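Local coordinates for protein ATP-dependent RNA helicase HrpB (PDB 6EUD) that hydrolyses ATP to ADP and phosphate as a bacterial DExH-box helicase of the DEAH/RHA group, with RNA helicase and single-stranded RNA binding activities, at residues A[260-265]-A[283-288]; A[246-251]-A[270-275]; A[201-206]-A[229-234]; A[292-297]-A[337-342]. All blocks are in the same frame, centred on the assembly; numbering follows the deposited sequence.

How the interactions relate
All four contacts lie in the C-terminal helicase domain and differ with their depth. Interaction 1 is a surface contact, the end of a helix against a loop, held by one backbone bond; interactions 2, 3 and 4 are buried. Interaction 2 pairs the strands of a beta-alpha-beta unit whose helix ends in interaction 1; the two touch through K270, their centres about 11 Å apart. Its backbone bonds run in series, whereas interaction 3 packs two helices through valine and alanine, with a polar pair beside them. Interaction 4 returns to the sheet, where side-chain bonds join the backbone ones. Interaction 3 touches both interaction 2 and interaction 4, so helix packing connects the two pieces of sheet.

Interaction 1 (A[260-265]-A[283-288]); sequences AILPAP and TIEGIR
In the second RecA-like domain of the helicase, the end of helix 256-261 meets the last part of the motif V sequence, and I261 and E285 make the joint. E285 N donates to I261 O at 3.0 Å with an N-H...O angle of 160°. The donor lies in the carbonyl plane, and the C=O...N angle is 152°, so the I261 carbonyl, at the last turn of the helix, accepts a well-directed bond from E285. Two flanking contacts are carbon against carbonyl oxygen: I261 CG2 rests 3.3 Å from T283 O, and I284 CG2 comes 3.6 Å from A260 O. T283 itself leads toward the nucleotide site, its side chain about 3 Å at the nearest atoms from that of T32, a predicted ATP-binding residue.

The E285 side chain carries the rest. Its CG stands opposite its own carbonyl carbon (chi1 -53°), and from there the chain runs extended, with CB 3.4 Å from I261 O and the carboxylate reaching P263 and L262. E285 and L262 lie alongside each other, both heading the same way, with OE2 4.2 Å from L262 CD2. An alanine here keeps the backbone bond and CB but has no carboxylate, and P263 CD and L262 CD2 would probably be left with a gap beside them. Beyond E285 the chain turns at G286, whose phi is positive; a beta carbon on it would sit about 3.6 Å from P263 CA. The nearest approach of the E285 carboxylate to the proline ring is P263 CD to E285 OE2, 3.3 Å.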
loop_
_atom_site.group_PDB
_atom_site.type_symbol
_atom_site.label_atom_id
_atom_site.label_comp_id
_atom_site.label_asym_id
_atom_site.label_seq_id
_atom_site.Cartn_x
_atom_site.Cartn_y
_atom_site.Cartn_z
ATOM N N ALA A 260 36.382 -8.129 -4.774
ATOM C CA ALA A 260 35.715 -6.914 -4.335
ATOM C C ALA A 260 35.778 -6.697 -2.811
ATOM O O ALA A 260 35.927 -5.568 -2.370
ATOM C CB ALA A 260 34.267 -6.910 -4.801
ATOM N N ILE A 261 35.669 -7.751 -2.003
ATOM C CA ILE A 261 35.606 -7.549 -0.550
ATOM C C ILE A 261 36.988 -7.360 0.040
ATOM O O ILE A 261 37.172 -6.538 0.938
ATOM C CB ILE A 261 34.900 -8.719 0.183
ATOM C CG1 ILE A 261 33.405 -8.723 -0.152
ATOM C CG2 ILE A 261 35.096 -8.617 1.703
ATOM C CD1 ILE A 261 32.586 -9.704 0.663
ATOM N N LEU A 262 37.956 -8.114 -0.479
ATOM C CA LEU A 262 39.326 -8.067 0.019
ATOM C C LEU A 262 40.072 -6.824 -0.450
ATOM O O LEU A 262 39.806 -6.308 -1.537
ATOM C CB LEU A 262 40.090 -9.318 -0.410
ATOM C CG LEU A 262 39.600 -10.611 0.239
ATOM C CD1 LEU A 262 40.493 -11.789 -0.156
ATOM C CD2 LEU A 262 39.530 -10.448 1.759
ATOM N N PRO A 263 41.015 -6.337 0.372
ATOM C CA PRO A 263 41.810 -5.168 -0.003
ATOM C C PRO A 263 42.459 -5.322 -1.373
ATOM O O PRO A 263 42.837 -6.425 -1.753
ATOM C CB PRO A 263 42.868 -5.098 1.100
ATOM C CG PRO A 263 42.197 -5.712 2.283
ATOM C CD PRO A 263 41.353 -6.822 1.723
ATOM N N ALA A 264 42.546 -4.218 -2.106
ATOM C CA ALA A 264 43.261 -4.166 -3.369
ATOM C C ALA A 264 44.667 -4.719 -3.217
ATOM O O ALA A 264 45.303 -4.525 -2.183
ATOM C CB ALA A 264 43.315 -2.743 -3.882
ATOM N N PRO A 265 45.149 -5.427 -4.243
ATOM C CA PRO A 265 46.538 -5.909 -4.277
ATOM C C PRO A 265 47.542 -4.770 -4.106
ATOM O O PRO A 265 47.198 -3.608 -4.372
ATOM C CB PRO A 265 46.657 -6.535 -5.666
ATOM C CG PRO A 265 45.265 -6.956 -6.007
ATOM C CD PRO A 265 44.349 -5.942 -5.369
ATOM N N THR A 283 30.585 -6.189 4.494
ATOM C CA THR A 283 31.721 -5.358 4.833
ATOM C C THR A 283 32.792 -5.425 3.754
ATOM O O THR A 283 33.437 -6.454 3.560
ATOM C CB THR A 283 32.301 -5.758 6.196
ATOM O OG1 THR A 283 31.416 -5.301 7.226
ATOM C CG2 THR A 283 33.681 -5.155 6.412
ATOM N N ILE A 284 32.958 -4.315 3.043
ATOM C CA ILE A 284 34.002 -4.194 2.033
ATOM C C ILE A 284 35.223 -3.525 2.662
ATOM O O ILE A 284 35.118 -2.453 3.257
ATOM C CB ILE A 284 33.524 -3.400 0.798
ATOM C CG1 ILE A 284 32.536 -4.229 -0.032
ATOM C CG2 ILE A 284 34.680 -3.096 -0.100
ATOM C CD1 ILE A 284 31.135 -4.257 0.486
ATOM N N GLU A 285 36.375 -4.174 2.547
ATOM C CA GLU A 285 37.570 -3.694 3.215
ATOM C C GLU A 285 38.437 -2.786 2.339
ATOM O O GLU A 285 38.312 -2.783 1.121
ATOM C CB GLU A 285 38.388 -4.881 3.702
ATOM C CG GLU A 285 37.590 -5.834 4.549
ATOM C CD GLU A 285 38.290 -7.152 4.710
ATOM O OE1 GLU A 285 37.623 -8.122 5.121
ATOM O OE2 GLU A 285 39.507 -7.218 4.422
ATOM N N GLY A 286 39.299 -2.009 2.985
ATOM C CA GLY A 286 40.272 -1.151 2.325
ATOM C C GLY A 286 39.678 0.134 1.778
ATOM O O GLY A 286 40.318 0.828 0.987
ATOM N N ILE A 287 38.452 0.454 2.191
ATOM C CA ILE A 287 37.716 1.586 1.625
ATOM C C ILE A 287 37.881 2.839 2.464
ATOM O O ILE A 287 37.719 2.777 3.680
ATOM C CB ILE A 287 36.201 1.254 1.489
ATOM C CG1 ILE A 287 36.013 -0.016 0.650
ATOM C CG2 ILE A 287 35.443 2.423 0.870
ATOM C CD1 ILE A 287 36.442 0.133 -0.840
ATOM N N ARG A 288 38.208 3.968 1.826
ATOM C CA ARG A 288 38.144 5.281 2.504
ATOM C C ARG A 288 37.431 6.346 1.638
ATOM O O ARG A 288 37.248 7.474 2.065
ATOM C CB ARG A 288 39.550 5.766 2.905
ATOM C CG ARG A 288 40.365 6.337 1.784
ATOM C CD ARG A 288 41.631 7.038 2.293
ATOM N NE ARG A 288 41.338 8.274 3.024
ATOM C CZ ARG A 288 41.421 9.501 2.509
ATOM N NH1 ARG A 288 41.784 9.680 1.248
ATOM N NH2 ARG A 288 41.144 10.555 3.262
#

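Interaction 2 (A[246-251]-A[270-275]); sequences CPLYGA and KVVLAT
Strands 246-248 and 270-274 run parallel, C246 level with V272 and P247 with L273, their axes 4.6 Å apart at closest and 23° from true alignment. C246 uses both its backbone groups: C246 N donates to V271 O at 2.9 Å, and C246 O accepts from L273 N at 3.1 Å, with that donor lying above the carbonyl plane. The same oxygen also receives a CA-H contact, V272 CA to C246 O at 3.3 Å. Further on, L248 N makes only a weak bond to L273 O, bent to 124°. P247 has no N-H to give, and in this register the donors facing strand 270-274 are those of C246 and L248, so the proline costs no bond here.

Side chains alternate between the two faces. L248, V272 and A274 share one with C246, and the side chains of L248 and A274 come nearest CB to CB, at 4.2 Å. C246 SG lies 4.1 Å from K270 CB. On the other face, the L273 side chain bends back so that CD1 comes 3.9 Å from C246 C. K270 starts between its own backbone N and carbonyl carbon (chi1 67°) and then runs fully extended, which carries NZ to the carbonyl oxygens of L262, A260 and E285; three acceptors are likely to hold the ammonium group firmly.

Joined through helix 256-261, strands 243-248 and 269-274 form a beta-alpha-beta unit of the RecA-like sheet. That helix packs through A260 on the face of C246, L248 and V272, helix 225-236 through I228 against P247 and L273, and strand 217-221 continues the sheet beyond strand 270-274.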
loop_
_atom_site.group_PDB
_atom_site.type_symbol
_atom_site.label_atom_id
_atom_site.label_comp_id
_atom_site.label_asym_id
_atom_site.label_seq_id
_atom_site.Cartn_x
_atom_site.Cartn_y
_atom_site.Cartn_z
ATOM N N CYS A 246 35.853 -3.715 -9.632
ATOM C CA CYS A 246 35.287 -4.883 -8.963
ATOM C C CYS A 246 33.802 -4.763 -8.741
ATOM O O CYS A 246 33.381 -4.247 -7.712
ATOM C CB CYS A 246 35.956 -5.100 -7.605
ATOM S SG CYS A 246 37.739 -5.085 -7.667
ATOM N N PRO A 247 32.997 -5.251 -9.693
ATOM C CA PRO A 247 31.544 -5.329 -9.486
ATOM C C PRO A 247 31.203 -6.243 -8.319
ATOM O O PRO A 247 31.987 -7.105 -7.974
ATOM C CB PRO A 247 31.025 -5.904 -10.806
ATOM C CG PRO A 247 32.229 -6.560 -11.426
ATOM C CD PRO A 247 33.394 -5.725 -11.027
ATOM N N LEU A 248 30.047 -6.044 -7.713
ATOM C CA LEU A 248 29.639 -6.848 -6.577
ATOM C C LEU A 248 28.131 -7.027 -6.561
ATOM O O LEU A 248 27.380 -6.155 -6.102
ATOM C CB LEU A 248 30.108 -6.223 -5.265
ATOM C CG LEU A 248 29.918 -7.131 -4.053
ATOM C CD1 LEU A 248 30.677 -8.398 -4.282
ATOM C CD2 LEU A 248 30.402 -6.472 -2.801
ATOM N N TYR A 249 27.705 -8.164 -7.100
ATOM C CA TYR A 249 26.335 -8.632 -6.956
ATOM C C TYR A 249 26.324 -10.140 -6.712
ATOM O O TYR A 249 27.282 -10.832 -7.070
ATOM C CB TYR A 249 25.495 -8.271 -8.180
ATOM C CG TYR A 249 26.197 -8.333 -9.520
ATOM C CD1 TYR A 249 26.961 -7.269 -9.973
ATOM C CD2 TYR A 249 26.041 -9.424 -10.362
ATOM C CE1 TYR A 249 27.585 -7.306 -11.216
ATOM C CE2 TYR A 249 26.657 -9.466 -11.612
ATOM C CZ TYR A 249 27.426 -8.405 -12.030
ATOM O OH TYR A 249 28.040 -8.434 -13.260
ATOM N N GLY A 250 25.248 -10.631 -6.093
ATOM C CA GLY A 250 25.114 -12.037 -5.743
ATOM C C GLY A 250 25.357 -13.032 -6.870
ATOM O O GLY A 250 25.838 -14.141 -6.637
ATOM N N ALA A 251 25.044 -12.631 -8.098
ATOM C CA ALA A 251 25.146 -13.529 -9.244
ATOM C C ALA A 251 26.556 -13.603 -9.822
ATOM O O ALA A 251 26.741 -14.020 -10.969
ATOM C CB ALA A 251 24.163 -13.099 -10.330
ATOM N N LYS A 270 41.175 -0.157 -5.690
ATOM C CA LYS A 270 39.980 -0.737 -6.298
ATOM C C LYS A 270 38.757 0.171 -6.233
ATOM O O LYS A 270 38.573 0.939 -5.287
ATOM C CB LYS A 270 39.651 -2.084 -5.638
ATOM C CG LYS A 270 39.222 -1.956 -4.193
ATOM C CD LYS A 270 38.896 -3.300 -3.542
ATOM C CE LYS A 270 38.433 -3.057 -2.112
ATOM N NZ LYS A 270 38.106 -4.285 -1.374
ATOM N N VAL A 271 37.927 0.076 -7.265
ATOM C CA VAL A 271 36.594 0.635 -7.238
ATOM C C VAL A 271 35.597 -0.504 -7.119
ATOM O O VAL A 271 35.502 -1.342 -8.005
ATOM C CB VAL A 271 36.280 1.454 -8.493
ATOM C CG1 VAL A 271 34.820 1.941 -8.457
ATOM C CG2 VAL A 271 37.257 2.623 -8.620
ATOM N N VAL A 272 34.861 -0.535 -6.020
ATOM C CA VAL A 272 33.854 -1.554 -5.835
ATOM C C VAL A 272 32.510 -0.966 -6.205
ATOM O O VAL A 272 32.071 0.028 -5.631
ATOM C CB VAL A 272 33.833 -2.093 -4.391
ATOM C CG1 VAL A 272 32.757 -3.119 -4.232
ATOM C CG2 VAL A 272 35.160 -2.713 -4.052
ATOM N N LEU A 273 31.877 -1.569 -7.202
ATOM C CA LEU A 273 30.574 -1.136 -7.667
ATOM C C LEU A 273 29.537 -2.083 -7.063
ATOM O O LEU A 273 29.499 -3.263 -7.381
ATOM C CB LEU A 273 30.512 -1.126 -9.200
ATOM C CG LEU A 273 31.595 -0.392 -10.019
ATOM C CD1 LEU A 273 32.802 -1.293 -10.329
ATOM C CD2 LEU A 273 31.016 0.205 -11.310
ATOM N N ALA A 274 28.699 -1.566 -6.177
ATOM C CA ALA A 274 27.801 -2.419 -5.414
ATOM C C ALA A 274 26.403 -1.839 -5.331
ATOM O O ALA A 274 26.202 -0.635 -5.554
ATOM C CB ALA A 274 28.362 -2.648 -4.004
ATOM N N THR A 275 25.444 -2.707 -5.015
ATOM C CA THR A 275 24.100 -2.296 -4.615
ATOM C C THR A 275 24.092 -2.056 -3.113
ATOM O O THR A 275 25.109 -2.295 -2.453
ATOM C CB THR A 275 23.069 -3.361 -4.951
ATOM O OG1 THR A 275 23.398 -4.547 -4.222
ATOM C CG2 THR A 275 23.085 -3.667 -6.436
#

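Interaction 3 (A[201-206]-A[229-234]); sequences DAVAVA and QRVQEQ
V203 and V231 each set CG1 opposite their own backbone N, which presents that branch of each valine to the other; Q234 instead folds at chi2 (-50°), which leaves D201 OD1 over the amide, near Q234 CD. The short helical segments 201-206 and 229-234 cross at 51° between their N-to-C directions, and their axes come within 8.4 Å. This close spacing is consistent with the small side chain of A204: A204 CA and Q234 CA are 5.9 Å apart, and their CB atoms meet at 3.6 Å.

The valines cross at about a right angle. V203 CG1 lies 4.0 Å from V231 CG1, and V203 CB is an equal 4.0 Å from V231 CG2, so both branches of V231 are engaged. Each valine also touches L220 of strand 217-221, which comes between these two helices in the chain; the pair thus packs together on the central sheet of the RecA-like domain.

Beside the valines, the D201 carboxylate approaches the Q234 side chain obliquely, its plane 78° from that of the amide. D201 OD1 stands 3.2 Å from Q234 CG and 2.8 Å from Q234 OE1. The second pairing sets two acceptors against each other and is no bond, its short distance doubtful; OE1 has a hydrogen-bond partner outside the two segments. R238 offers D201 OD1 a long, weak ion pair and bonds to Q234 O.

The chemistry therefore implies that apolar contact of V203, A204 and V231, together with the aliphatic part of Q234, holds the helices together, while D201 and Q234 meet without a hydrogen bond between them.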
loop_
_atom_site.group_PDB
_atom_site.type_symbol
_atom_site.label_atom_id
_atom_site.label_comp_id
_atom_site.label_asym_id
_atom_site.label_seq_id
_atom_site.Cartn_x
_atom_site.Cartn_y
_atom_site.Cartn_z
ATOM N N ASP A 201 27.336 7.694 -17.638
ATOM C CA ASP A 201 28.436 8.615 -17.944
ATOM C C ASP A 201 28.699 9.583 -16.797
ATOM O O ASP A 201 29.846 9.833 -16.420
ATOM C CB ASP A 201 28.141 9.430 -19.201
ATOM C CG ASP A 201 28.242 8.607 -20.473
ATOM O OD1 ASP A 201 28.977 7.597 -20.474
ATOM O OD2 ASP A 201 27.585 8.976 -21.472
ATOM N N ALA A 202 27.626 10.147 -16.254
ATOM C CA ALA A 202 27.752 11.134 -15.207
ATOM C C ALA A 202 28.403 10.497 -13.981
ATOM O O ALA A 202 29.309 11.087 -13.398
ATOM C CB ALA A 202 26.385 11.740 -14.860
ATOM N N VAL A 203 27.976 9.286 -13.616
ATOM C CA VAL A 203 28.534 8.647 -12.423
ATOM C C VAL A 203 30.020 8.334 -12.664
ATOM O O VAL A 203 30.856 8.517 -11.768
ATOM C CB VAL A 203 27.760 7.359 -12.013
ATOM C CG1 VAL A 203 28.509 6.577 -10.955
ATOM C CG2 VAL A 203 26.374 7.702 -11.489
ATOM N N ALA A 204 30.355 7.901 -13.873
ATOM C CA ALA A 204 31.735 7.524 -14.174
ATOM C C ALA A 204 32.630 8.734 -14.141
ATOM O O ALA A 204 33.779 8.656 -13.702
ATOM C CB ALA A 204 31.840 6.823 -15.553
ATOM N N VAL A 205 32.113 9.861 -14.617
ATOM C CA VAL A 205 32.915 11.066 -14.633
ATOM C C VAL A 205 33.151 11.561 -13.219
ATOM O O VAL A 205 34.258 11.935 -12.873
ATOM C CB VAL A 205 32.263 12.164 -15.486
ATOM C CG1 VAL A 205 32.861 13.543 -15.169
ATOM C CG2 VAL A 205 32.440 11.827 -16.961
ATOM N N ALA A 206 32.109 11.554 -12.396
ATOM C CA ALA A 206 32.247 11.979 -11.008
ATOM C C ALA A 206 33.229 11.076 -10.270
ATOM O O ALA A 206 34.064 11.562 -9.512
ATOM C CB ALA A 206 30.887 11.987 -10.305
ATOM N N GLN A 229 26.882 -2.619 -14.390
ATOM C CA GLN A 229 27.551 -3.015 -15.630
ATOM C C GLN A 229 27.856 -1.807 -16.507
ATOM O O GLN A 229 28.978 -1.652 -17.016
ATOM C CB GLN A 229 26.696 -4.012 -16.399
ATOM C CG GLN A 229 26.386 -5.269 -15.640
ATOM C CD GLN A 229 25.548 -6.238 -16.448
ATOM O OE1 GLN A 229 25.115 -5.921 -17.554
ATOM N NE2 GLN A 229 25.327 -7.432 -15.904
ATOM N N ARG A 230 26.866 -0.934 -16.672
ATOM C CA ARG A 230 27.028 0.212 -17.562
ATOM C C ARG A 230 28.046 1.231 -17.046
ATOM O O ARG A 230 28.836 1.766 -17.842
ATOM C CB ARG A 230 25.672 0.883 -17.820
ATOM C CG ARG A 230 24.800 0.077 -18.780
ATOM C CD ARG A 230 23.506 0.786 -19.135
ATOM N NE ARG A 230 22.611 0.856 -17.987
ATOM C CZ ARG A 230 21.800 -0.124 -17.612
ATOM N NH1 ARG A 230 21.776 -1.265 -18.284
ATOM N NH2 ARG A 230 21.013 0.039 -16.561
ATOM N N VAL A 231 28.036 1.498 -15.735
ATOM C CA VAL A 231 28.981 2.445 -15.174
ATOM C C VAL A 231 30.377 1.841 -15.265
ATOM O O VAL A 231 31.363 2.547 -15.527
ATOM C CB VAL A 231 28.655 2.810 -13.708
ATOM C CG1 VAL A 231 29.845 3.499 -13.053
ATOM C CG2 VAL A 231 27.404 3.667 -13.629
ATOM N N GLN A 232 30.451 0.529 -15.071
ATOM C CA GLN A 232 31.724 -0.167 -15.146
ATOM C C GLN A 232 32.380 0.042 -16.515
ATOM O O GLN A 232 33.572 0.361 -16.601
ATOM C CB GLN A 232 31.549 -1.664 -14.863
ATOM C CG GLN A 232 32.875 -2.421 -14.877
ATOM C CD GLN A 232 32.741 -3.846 -14.386
ATOM O OE1 GLN A 232 31.636 -4.330 -14.167
ATOM N NE2 GLN A 232 33.864 -4.525 -14.211
ATOM N N GLU A 233 31.595 -0.124 -17.576
ATOM C CA GLU A 233 32.094 0.098 -18.923
ATOM C C GLU A 233 32.544 1.550 -19.121
ATOM O O GLU A 233 33.597 1.791 -19.713
ATOM C CB GLU A 233 31.031 -0.274 -19.955
ATOM C CG GLU A 233 31.422 0.072 -21.371
ATOM C CD GLU A 233 30.571 -0.645 -22.391
ATOM O OE1 GLU A 233 29.712 -1.452 -21.976
ATOM O OE2 GLU A 233 30.762 -0.407 -23.605
ATOM N N GLN A 234 31.763 2.510 -18.620
ATOM C CA GLN A 234 32.120 3.919 -18.774
ATOM C C GLN A 234 33.345 4.262 -17.951
ATOM O O GLN A 234 34.157 5.097 -18.347
ATOM C CB GLN A 234 30.954 4.832 -18.385
ATOM C CG GLN A 234 29.766 4.687 -19.309
ATOM C CD GLN A 234 30.180 4.799 -20.775
ATOM O OE1 GLN A 234 30.966 5.672 -21.141
ATOM N NE2 GLN A 234 29.674 3.898 -21.608
#

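Interaction 4 (A[292-297]-A[337-342]); sequences DCAQER and HLIAKE
D292 grips segment 337-342 twice, through its backbone and its side chain. L338 N donates to D292 O at 2.7 Å in a nearly straight bond (172°). H337 ND1 donates to D292 OD2 at 2.8 Å, on the oxygen's anti lone pair, and OD2 lies in the ring plane at its edge; the carboxylate itself is turned 85° from that ring. The D292 side chain is placed for this by a CG swung opposite its backbone N (chi1 171°). The other oxygen, OD1, accepts from A294 N at 2.9 Å from above the carboxylate plane, closing an Asx turn, and forms a salt bridge with R323. At the far side of the imidazole, H337 NE2 is hydrogen-bonded to R188 NE, so both ring nitrogens are engaged.

These bonds sit where parallel strands 287-302 and 333-337 of the RecA-like sheet meet, D292 paired with H337; R323 falls in a QRAGRAGR sequence that matches helicase motif VI. With a leucine in place of D292, H337 ND1, A294 N and the R323 guanidinium would probably each be left without this acceptor, and the imidazole could turn more easily.

Past the bridge the strand pairing ends, and a water links the two segments, donating to C293 O at 2.6 Å and to L338 O at 2.7 Å, while L338 centres an inverse gamma turn. Packing then takes over: L338 CB lies 3.9 Å from C293 CA, and A294 CB meets I339 CG2 at 3.9 Å. L338 also touches V203 and A206 of helix 199-213, and C293 touches F199 at that helix's start.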
loop_
_atom_site.group_PDB
_atom_site.type_symbol
_atom_site.label_atom_id
_atom_site.label_comp_id
_atom_site.label_asym_id
_atom_site.label_seq_id
_atom_site.Cartn_x
_atom_site.Cartn_y
_atom_site.Cartn_z
ATOM N N ASP A 292 28.163 7.824 -3.698
ATOM C CA ASP A 292 26.790 7.427 -3.460
ATOM C C ASP A 292 25.852 8.106 -4.473
ATOM O O ASP A 292 25.660 9.349 -4.447
ATOM C CB ASP A 292 26.398 7.775 -2.012
ATOM C CG ASP A 292 24.911 7.593 -1.746
ATOM O OD1 ASP A 292 24.291 6.690 -2.354
ATOM O OD2 ASP A 292 24.362 8.360 -0.929
ATOM N N CYS A 293 25.284 7.306 -5.376
ATOM C CA CYS A 293 24.375 7.849 -6.392
ATOM C C CYS A 293 23.071 8.355 -5.756
ATOM O O CYS A 293 22.301 9.054 -6.398
ATOM C CB CYS A 293 24.057 6.797 -7.476
ATOM S SG CYS A 293 22.906 5.489 -7.003
ATOM N N ALA A 294 22.840 7.965 -4.502
ATOM C CA ALA A 294 21.661 8.336 -3.698
ATOM C C ALA A 294 20.332 7.863 -4.276
ATOM O O ALA A 294 19.293 8.450 -3.974
ATOM C CB ALA A 294 21.615 9.846 -3.476
ATOM N N GLN A 295 20.360 6.798 -5.075
ATOM C CA GLN A 295 19.146 6.247 -5.678
ATOM C C GLN A 295 18.998 4.756 -5.446
ATOM O O GLN A 295 19.882 3.984 -5.783
ATOM C CB GLN A 295 19.114 6.563 -7.166
ATOM C CG GLN A 295 18.773 8.014 -7.373
ATOM C CD GLN A 295 18.740 8.427 -8.805
ATOM O OE1 GLN A 295 18.969 7.612 -9.704
ATOM N NE2 GLN A 295 18.454 9.708 -9.039
ATOM N N GLU A 296 17.874 4.383 -4.838
ATOM C CA GLU A 296 17.535 3.004 -4.506
ATOM C C GLU A 296 16.574 2.425 -5.536
ATOM O O GLU A 296 15.842 3.159 -6.211
ATOM C CB GLU A 296 16.873 2.928 -3.124
ATOM C CG GLU A 296 17.743 2.420 -1.986
ATOM C CD GLU A 296 17.094 2.643 -0.624
ATOM O OE1 GLU A 296 15.947 3.146 -0.592
ATOM O OE2 GLU A 296 17.734 2.338 0.412
ATOM N N ARG A 297 16.538 1.100 -5.621
ATOM C CA ARG A 297 15.489 0.428 -6.370
ATOM C C ARG A 297 14.598 -0.372 -5.411
ATOM O O ARG A 297 15.059 -1.340 -4.802
ATOM C CB ARG A 297 16.100 -0.474 -7.439
ATOM C CG ARG A 297 15.104 -1.266 -8.244
ATOM C CD ARG A 297 15.682 -1.592 -9.621
ATOM N NE ARG A 297 15.914 -0.372 -10.404
ATOM C CZ ARG A 297 17.034 -0.111 -11.072
ATOM N NH1 ARG A 297 18.033 -0.985 -11.059
ATOM N NH2 ARG A 297 17.156 1.026 -11.754
ATOM N N HIS A 337 28.106 12.426 -2.486
ATOM C CA HIS A 337 26.734 12.090 -2.832
ATOM C C HIS A 337 26.323 12.780 -4.130
ATOM O O HIS A 337 26.418 13.993 -4.247
ATOM C CB HIS A 337 25.801 12.455 -1.671
ATOM C CG HIS A 337 26.198 11.813 -0.362
ATOM N ND1 HIS A 337 25.787 10.544 0.010
ATOM C CD2 HIS A 337 26.996 12.251 0.643
ATOM C CE1 HIS A 337 26.296 10.238 1.189
ATOM N NE2 HIS A 337 27.033 11.260 1.597
ATOM N N LEU A 338 25.861 12.002 -5.104
ATOM C CA LEU A 338 25.537 12.532 -6.431
ATOM C C LEU A 338 24.160 13.215 -6.541
ATOM O O LEU A 338 23.388 12.973 -7.490
ATOM C CB LEU A 338 25.631 11.412 -7.453
ATOM C CG LEU A 338 27.030 10.806 -7.486
ATOM C CD1 LEU A 338 27.135 9.797 -8.639
ATOM C CD2 LEU A 338 28.083 11.899 -7.580
ATOM N N ILE A 339 23.868 14.064 -5.558
ATOM C CA ILE A 339 22.742 14.976 -5.596
ATOM C C ILE A 339 23.179 16.299 -4.991
ATOM O O ILE A 339 24.187 16.363 -4.294
ATOM C CB ILE A 339 21.524 14.441 -4.826
ATOM C CG1 ILE A 339 21.884 14.226 -3.347
ATOM C CG2 ILE A 339 21.007 13.153 -5.463
ATOM C CD1 ILE A 339 20.746 13.671 -2.544
ATOM N N ALA A 340 22.424 17.357 -5.258
ATOM C CA ALA A 340 22.688 18.639 -4.613
ATOM C C ALA A 340 22.490 18.518 -3.109
ATOM O O ALA A 340 21.651 17.724 -2.660
ATOM C CB ALA A 340 21.784 19.699 -5.173
ATOM N N LYS A 341 23.239 19.298 -2.330
ATOM C CA LYS A 341 23.123 19.243 -0.866
ATOM C C LYS A 341 21.702 19.560 -0.357
ATOM O O LYS A 341 21.178 18.874 0.535
ATOM C CB LYS A 341 24.120 20.189 -0.211
ATOM C CG LYS A 341 24.104 20.084 1.296
ATOM C CD LYS A 341 25.127 21.016 1.892
ATOM C CE LYS A 341 25.255 20.836 3.392
ATOM N NZ LYS A 341 26.384 21.672 3.896
ATOM N N GLU A 342 21.067 20.572 -0.936
ATOM C CA GLU A 342 19.731 20.983 -0.495
ATOM C C GLU A 342 18.671 19.890 -0.754
ATOM O O GLU A 342 17.683 19.783 -0.019
ATOM C CB GLU A 342 19.343 22.291 -1.179
ATOM C CG GLU A 342 19.410 22.209 -2.689
ATOM C CD GLU A 342 19.075 23.516 -3.376
ATOM O OE1 GLU A 342 19.824 23.903 -4.298
ATOM O OE2 GLU A 342 18.054 24.144 -3.007
HETATM O O HOH W 1 22.373 10.628 -8.479
#